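Long-range contact in microcin B17-processing protein McbD (Escherichia coli str. K-12 substr. MG1655, PDB 6GRH), which is needed to process the inactive microcin B17 precursor into the active antibiotic peptide, and belongs to the YcaO cyclodehydratase family: residues E123-T135 with D139-C151. The protein carries 1 engineered substitution. Numbering follows the deposited sequence.
Sequences EIPAVIIALDNIT and DLKFYPDRDTCGC
Asp139 lays its CB against CB of Val127 at 3.7 Å, while its OD2 accepts a hydrogen bond from water 2, which in turn accepts one from Val127 N; His106 and Lys109 N hold the same carboxylate from outside. Leu140 puts its two methyls to different uses: CD2 meets Val127 CG2 at 3.8 Å and also lies over one face of the Arg146 guanidinium, and CD1 touches Asn133 O. Tyr143, with CG anti to the backbone N (chi1 -169°), turns its ring beneath Ile128, whose CG1 stands 4.0 Å from the ring centroid and 8° off the normal, a CH-pi contact over the face. Both segments belong to the YcaO domain: the irregular connection between strands 121-125 and 151-154 of its antiparallel sheet folds back on itself here, with helix 82-95 packing on Ile128 and Tyr143. Arg146, bent at chi2 and chi3, carries its guanidinium to the backbone O of Asp132 and the side-chain amide of Asn133. NH1 gives a 3.2 Å hydrogen bond to Asp132 O, which lies in the guanidinium plane, although NH1 itself stands above the carbonyl plane, and another to water 1, which bridges to Val127 O and Ala130 O. NH2 reaches Asn133 OD1 at 2.7 Å in the carbonyl plane, with amide and guanidinium planes 35° apart. Asp147 O accepts a hydrogen bond from water 4, which also donates to Ile129 O. Thr148 and Leu131 both pack on Phe65 of helix 47-66.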
loop_
_atom_site.group_PDB
_atom_site.type_symbol
_atom_site.label_atom_id
_atom_site.label_comp_id
_atom_site.label_asym_id
_atom_site.label_seq_id
_atom_site.Cartn_x
_atom_site.Cartn_y
_atom_site.Cartn_z
ATOM N N GLU E 123 2.086 -50.800 -28.521
ATOM C CA GLU E 123 2.146 -49.540 -29.212
ATOM C C GLU E 123 0.998 -49.419 -30.201
ATOM O O GLU E 123 0.393 -50.415 -30.609
ATOM C CB GLU E 123 3.502 -49.384 -29.906
ATOM C CG GLU E 123 4.645 -49.164 -28.936
ATOM C CD GLU E 123 6.009 -49.339 -29.561
ATOM O OE1 GLU E 123 6.243 -50.361 -30.231
ATOM O OE2 GLU E 123 6.864 -48.456 -29.364
ATOM N N ILE E 124 0.693 -48.184 -30.559
ATOM C CA ILE E 124 -0.281 -47.896 -31.587
ATOM C C ILE E 124 0.348 -46.901 -32.563
ATOM O O ILE E 124 1.402 -46.316 -32.252
ATOM C CB ILE E 124 -1.609 -47.390 -30.995
ATOM C CG1 ILE E 124 -1.416 -46.105 -30.188
ATOM C CG2 ILE E 124 -2.242 -48.483 -30.127
ATOM C CD1 ILE E 124 -2.725 -45.536 -29.676
ATOM N N PRO E 125 -0.261 -46.736 -33.759
ATOM C CA PRO E 125 0.320 -45.805 -34.722
ATOM C C PRO E 125 0.284 -44.371 -34.257
ATOM O O PRO E 125 -0.769 -43.871 -33.863
ATOM C CB PRO E 125 -0.555 -45.985 -35.962
ATOM C CG PRO E 125 -1.004 -47.392 -35.866
ATOM C CD PRO E 125 -1.298 -47.572 -34.404
ATOM N N ALA E 126 1.445 -43.728 -34.327
ATOM C CA ALA E 126 1.599 -42.338 -33.942
ATOM C C ALA E 126 0.770 -41.392 -34.811
ATOM O O ALA E 126 0.314 -40.335 -34.318
ATOM C CB ALA E 126 3.067 -41.943 -34.004
ATOM N N VAL E 127 0.554 -41.769 -36.077
ATOM C CA VAL E 127 -0.203 -40.936 -37.016
ATOM C C VAL E 127 -1.638 -40.608 -36.534
ATOM O O VAL E 127 -2.211 -39.580 -36.904
ATOM C CB VAL E 127 -0.233 -41.577 -38.410
ATOM C CG1 VAL E 127 -1.171 -42.789 -38.448
ATOM C CG2 VAL E 127 -0.590 -40.546 -39.478
ATOM N N ILE E 128 -2.208 -41.486 -35.717
ATOM C CA ILE E 128 -3.536 -41.254 -35.151
ATOM C C ILE E 128 -3.534 -40.175 -34.037
ATOM O O ILE E 128 -4.529 -39.481 -33.850
ATOM C CB ILE E 128 -4.151 -42.582 -34.643
ATOM C CG1 ILE E 128 -4.226 -43.573 -35.811
ATOM C CG2 ILE E 128 -5.550 -42.360 -34.069
ATOM C CD1 ILE E 128 -4.491 -44.996 -35.392
ATOM N N ILE E 129 -2.410 -40.038 -33.341
ATOM C CA ILE E 129 -2.313 -39.248 -32.117
ATOM C C ILE E 129 -1.728 -37.852 -32.300
ATOM O O ILE E 129 -2.227 -36.891 -31.719
ATOM C CB ILE E 129 -1.510 -40.042 -31.073
ATOM C CG1 ILE E 129 -2.508 -40.748 -30.165
ATOM C CG2 ILE E 129 -0.597 -39.137 -30.266
ATOM C CD1 ILE E 129 -2.226 -42.212 -29.932
ATOM N N ALA E 130 -0.681 -37.744 -33.108
ATOM C CA ALA E 130 0.009 -36.474 -33.322
ATOM C C ALA E 130 -0.790 -35.576 -34.292
ATOM O O ALA E 130 -1.160 -36.027 -35.360
ATOM C CB ALA E 130 1.393 -36.766 -33.881
ATOM N N LEU E 131 -1.053 -34.325 -33.926
ATOM C CA LEU E 131 -1.866 -33.467 -34.792
ATOM C C LEU E 131 -1.034 -32.691 -35.821
ATOM O O LEU E 131 -1.557 -32.323 -36.886
ATOM C CB LEU E 131 -2.786 -32.578 -33.959
ATOM C CG LEU E 131 -4.067 -33.328 -33.551
ATOM C CD1 LEU E 131 -4.037 -34.797 -33.935
ATOM C CD2 LEU E 131 -4.303 -33.190 -32.068
ATOM N N ASP E 132 0.266 -32.537 -35.564
ATOM C CA ASP E 132 1.154 -31.860 -36.525
ATOM C C ASP E 132 1.459 -32.755 -37.742
ATOM O O ASP E 132 1.227 -33.960 -37.703
ATOM C CB ASP E 132 2.466 -31.481 -35.846
ATOM C CG ASP E 132 3.327 -32.689 -35.551
ATOM O OD1 ASP E 132 2.982 -33.459 -34.621
ATOM O OD2 ASP E 132 4.324 -32.901 -36.278
ATOM N N ASN E 133 2.010 -32.179 -38.806
ATOM C CA ASN E 133 2.242 -32.953 -40.050
ATOM C C ASN E 133 3.659 -33.491 -40.203
ATOM O O ASN E 133 3.967 -34.094 -41.220
ATOM C CB ASN E 133 1.821 -32.138 -41.280
ATOM C CG ASN E 133 0.333 -31.833 -41.280
ATOM O OD1 ASN E 133 -0.461 -32.544 -40.658
ATOM N ND2 ASN E 133 -0.056 -30.775 -41.969
ATOM N N ILE E 134 4.487 -33.312 -39.176
ATOM C CA ILE E 134 5.887 -33.713 -39.185
ATOM C C ILE E 134 6.132 -35.034 -38.461
ATOM O O ILE E 134 6.909 -35.866 -38.923
ATOM C CB ILE E 134 6.754 -32.576 -38.567
ATOM C CG1 ILE E 134 6.669 -31.338 -39.484
ATOM C CG2 ILE E 134 8.206 -33.026 -38.407
ATOM C CD1 ILE E 134 7.080 -30.025 -38.869
ATOM N N THR E 135 5.482 -35.210 -37.316
ATOM C CA THR E 135 5.741 -36.335 -36.427
ATOM C C THR E 135 5.668 -37.679 -37.155
ATOM O O THR E 135 6.595 -38.474 -37.058
ATOM C CB THR E 135 4.776 -36.291 -35.239
ATOM O OG1 THR E 135 4.962 -35.045 -34.560
ATOM C CG2 THR E 135 5.039 -37.421 -34.288
ATOM N N ASP E 139 3.452 -41.640 -42.715
ATOM C CA ASP E 139 2.251 -42.439 -42.467
ATOM C C ASP E 139 0.954 -41.708 -42.841
ATOM O O ASP E 139 -0.122 -42.294 -42.748
ATOM C CB ASP E 139 2.191 -42.822 -40.983
ATOM C CG ASP E 139 3.461 -43.524 -40.490
ATOM O OD1 ASP E 139 4.252 -44.032 -41.325
ATOM O OD2 ASP E 139 3.671 -43.554 -39.255
ATOM N N LEU E 140 1.038 -40.448 -43.269
ATOM C CA LEU E 140 -0.189 -39.660 -43.494
ATOM C C LEU E 140 -1.057 -40.153 -44.657
ATOM O O LEU E 140 -2.284 -39.986 -44.635
ATOM C CB LEU E 140 0.131 -38.166 -43.651
ATOM C CG LEU E 140 0.503 -37.411 -42.366
ATOM C CD1 LEU E 140 1.021 -36.023 -42.741
ATOM C CD2 LEU E 140 -0.655 -37.300 -41.372
ATOM N N LYS E 141 -0.434 -40.788 -45.643
ATOM C CA LYS E 141 -1.174 -41.405 -46.737
ATOM C C LYS E 141 -2.198 -42.436 -46.215
ATOM O O LYS E 141 -3.255 -42.609 -46.819
ATOM C CB LYS E 141 -0.227 -42.000 -47.817
ATOM C CG LYS E 141 0.748 -43.081 -47.331
ATOM C CD LYS E 141 1.697 -43.579 -48.427
ATOM N N PHE E 142 -1.886 -43.082 -45.086
ATOM C CA PHE E 142 -2.764 -44.080 -44.465
ATOM C C PHE E 142 -3.881 -43.472 -43.623
ATOM O O PHE E 142 -4.889 -44.121 -43.377
ATOM C CB PHE E 142 -1.939 -45.039 -43.583
ATOM C CG PHE E 142 -0.970 -45.885 -44.362
ATOM C CD1 PHE E 142 -1.372 -47.101 -44.905
ATOM C CD2 PHE E 142 0.336 -45.466 -44.564
ATOM C CE1 PHE E 142 -0.484 -47.880 -45.651
ATOM C CE2 PHE E 142 1.229 -46.239 -45.310
ATOM C CZ PHE E 142 0.821 -47.442 -45.853
ATOM N N TYR E 143 -3.682 -42.243 -43.159
ATOM C CA TYR E 143 -4.547 -41.638 -42.145
ATOM C C TYR E 143 -4.371 -40.125 -42.202
ATOM O O TYR E 143 -3.676 -39.550 -41.361
ATOM C CB TYR E 143 -4.210 -42.203 -40.758
ATOM C CG TYR E 143 -5.208 -41.836 -39.687
ATOM C CD1 TYR E 143 -6.395 -42.533 -39.544
ATOM C CD2 TYR E 143 -4.967 -40.777 -38.814
ATOM C CE1 TYR E 143 -7.319 -42.192 -38.555
ATOM C CE2 TYR E 143 -5.883 -40.425 -37.839
ATOM C CZ TYR E 143 -7.051 -41.135 -37.698
ATOM O OH TYR E 143 -7.934 -40.751 -36.726
ATOM N N PRO E 144 -4.980 -39.480 -43.215
ATOM C CA PRO E 144 -4.696 -38.062 -43.455
ATOM C C PRO E 144 -5.457 -37.101 -42.557
ATOM O O PRO E 144 -4.981 -35.980 -42.361
ATOM C CB PRO E 144 -5.104 -37.861 -44.927
ATOM C CG PRO E 144 -6.148 -38.897 -45.179
ATOM C CD PRO E 144 -5.785 -40.074 -44.307
ATOM N N ASP E 145 -6.611 -37.523 -42.040
ATOM C CA ASP E 145 -7.463 -36.687 -41.187
ATOM C C ASP E 145 -7.344 -37.080 -39.710
ATOM O O ASP E 145 -7.669 -38.197 -39.332
ATOM C CB ASP E 145 -8.922 -36.768 -41.656
ATOM C CG ASP E 145 -9.097 -36.301 -43.097
ATOM O OD1 ASP E 145 -8.609 -35.216 -43.446
ATOM O OD2 ASP E 145 -9.690 -37.023 -43.914
ATOM N N ARG E 146 -6.842 -36.152 -38.892
ATOM C CA ARG E 146 -6.618 -36.335 -37.459
ATOM C C ARG E 146 -7.410 -35.291 -36.663
ATOM O O ARG E 146 -7.701 -34.203 -37.161
ATOM C CB ARG E 146 -5.142 -36.075 -37.121
ATOM C CG ARG E 146 -4.110 -37.129 -37.496
ATOM C CD ARG E 146 -3.687 -37.162 -38.945
ATOM N NE ARG E 146 -3.625 -35.856 -39.590
ATOM C CZ ARG E 146 -2.638 -34.965 -39.483
ATOM N NH1 ARG E 146 -1.567 -35.186 -38.713
ATOM N NH2 ARG E 146 -2.739 -33.815 -40.153
ATOM N N ASP E 147 -7.703 -35.605 -35.407
ATOM C CA ASP E 147 -8.287 -34.639 -34.474
ATOM C C ASP E 147 -8.055 -35.067 -33.041
ATOM O O ASP E 147 -7.396 -36.086 -32.804
ATOM C CB ASP E 147 -9.773 -34.376 -34.789
ATOM C CG ASP E 147 -10.698 -35.553 -34.452
ATOM O OD1 ASP E 147 -10.353 -36.432 -33.624
ATOM O OD2 ASP E 147 -11.793 -35.566 -35.052
ATOM N N THR E 148 -8.597 -34.301 -32.090
ATOM C CA THR E 148 -8.303 -34.493 -30.683
ATOM C C THR E 148 -9.360 -35.298 -29.909
ATOM O O THR E 148 -9.394 -35.206 -28.683
ATOM C CB THR E 148 -8.158 -33.126 -29.969
ATOM O OG1 THR E 148 -9.388 -32.395 -30.094
ATOM C CG2 THR E 148 -7.037 -32.330 -30.534
ATOM N N CYS E 149 -10.207 -36.069 -30.592
ATOM C CA CYS E 149 -11.208 -36.912 -29.898
ATOM C C CYS E 149 -10.554 -37.850 -28.905
ATOM O O CYS E 149 -9.557 -38.497 -29.219
ATOM C CB CYS E 149 -12.014 -37.771 -30.867
ATOM S SG CYS E 149 -13.132 -36.783 -31.864
ATOM N N GLY E 150 -11.114 -37.885 -27.700
ATOM C CA GLY E 150 -10.623 -38.732 -26.640
ATOM C C GLY E 150 -9.388 -38.247 -25.899
ATOM O O GLY E 150 -8.882 -38.974 -25.058
ATOM N N CYS E 151 -8.908 -37.047 -26.201
ATOM C CA CYS E 151 -7.688 -36.501 -25.590
ATOM C C CYS E 151 -8.020 -35.846 -24.261
ATOM O O CYS E 151 -9.075 -35.217 -24.124
ATOM C CB CYS E 151 -7.046 -35.452 -26.481
ATOM S SG CYS E 151 -6.271 -36.104 -27.986
HETATM O O HOH W 1 -0.392 -37.487 -37.524
HETATM O O HOH W 2 1.956 -43.932 -37.282
HETATM O O HOH W 3 -6.929 -38.755 -35.014
HETATM O O HOH W 4 -4.937 -36.746 -31.158
#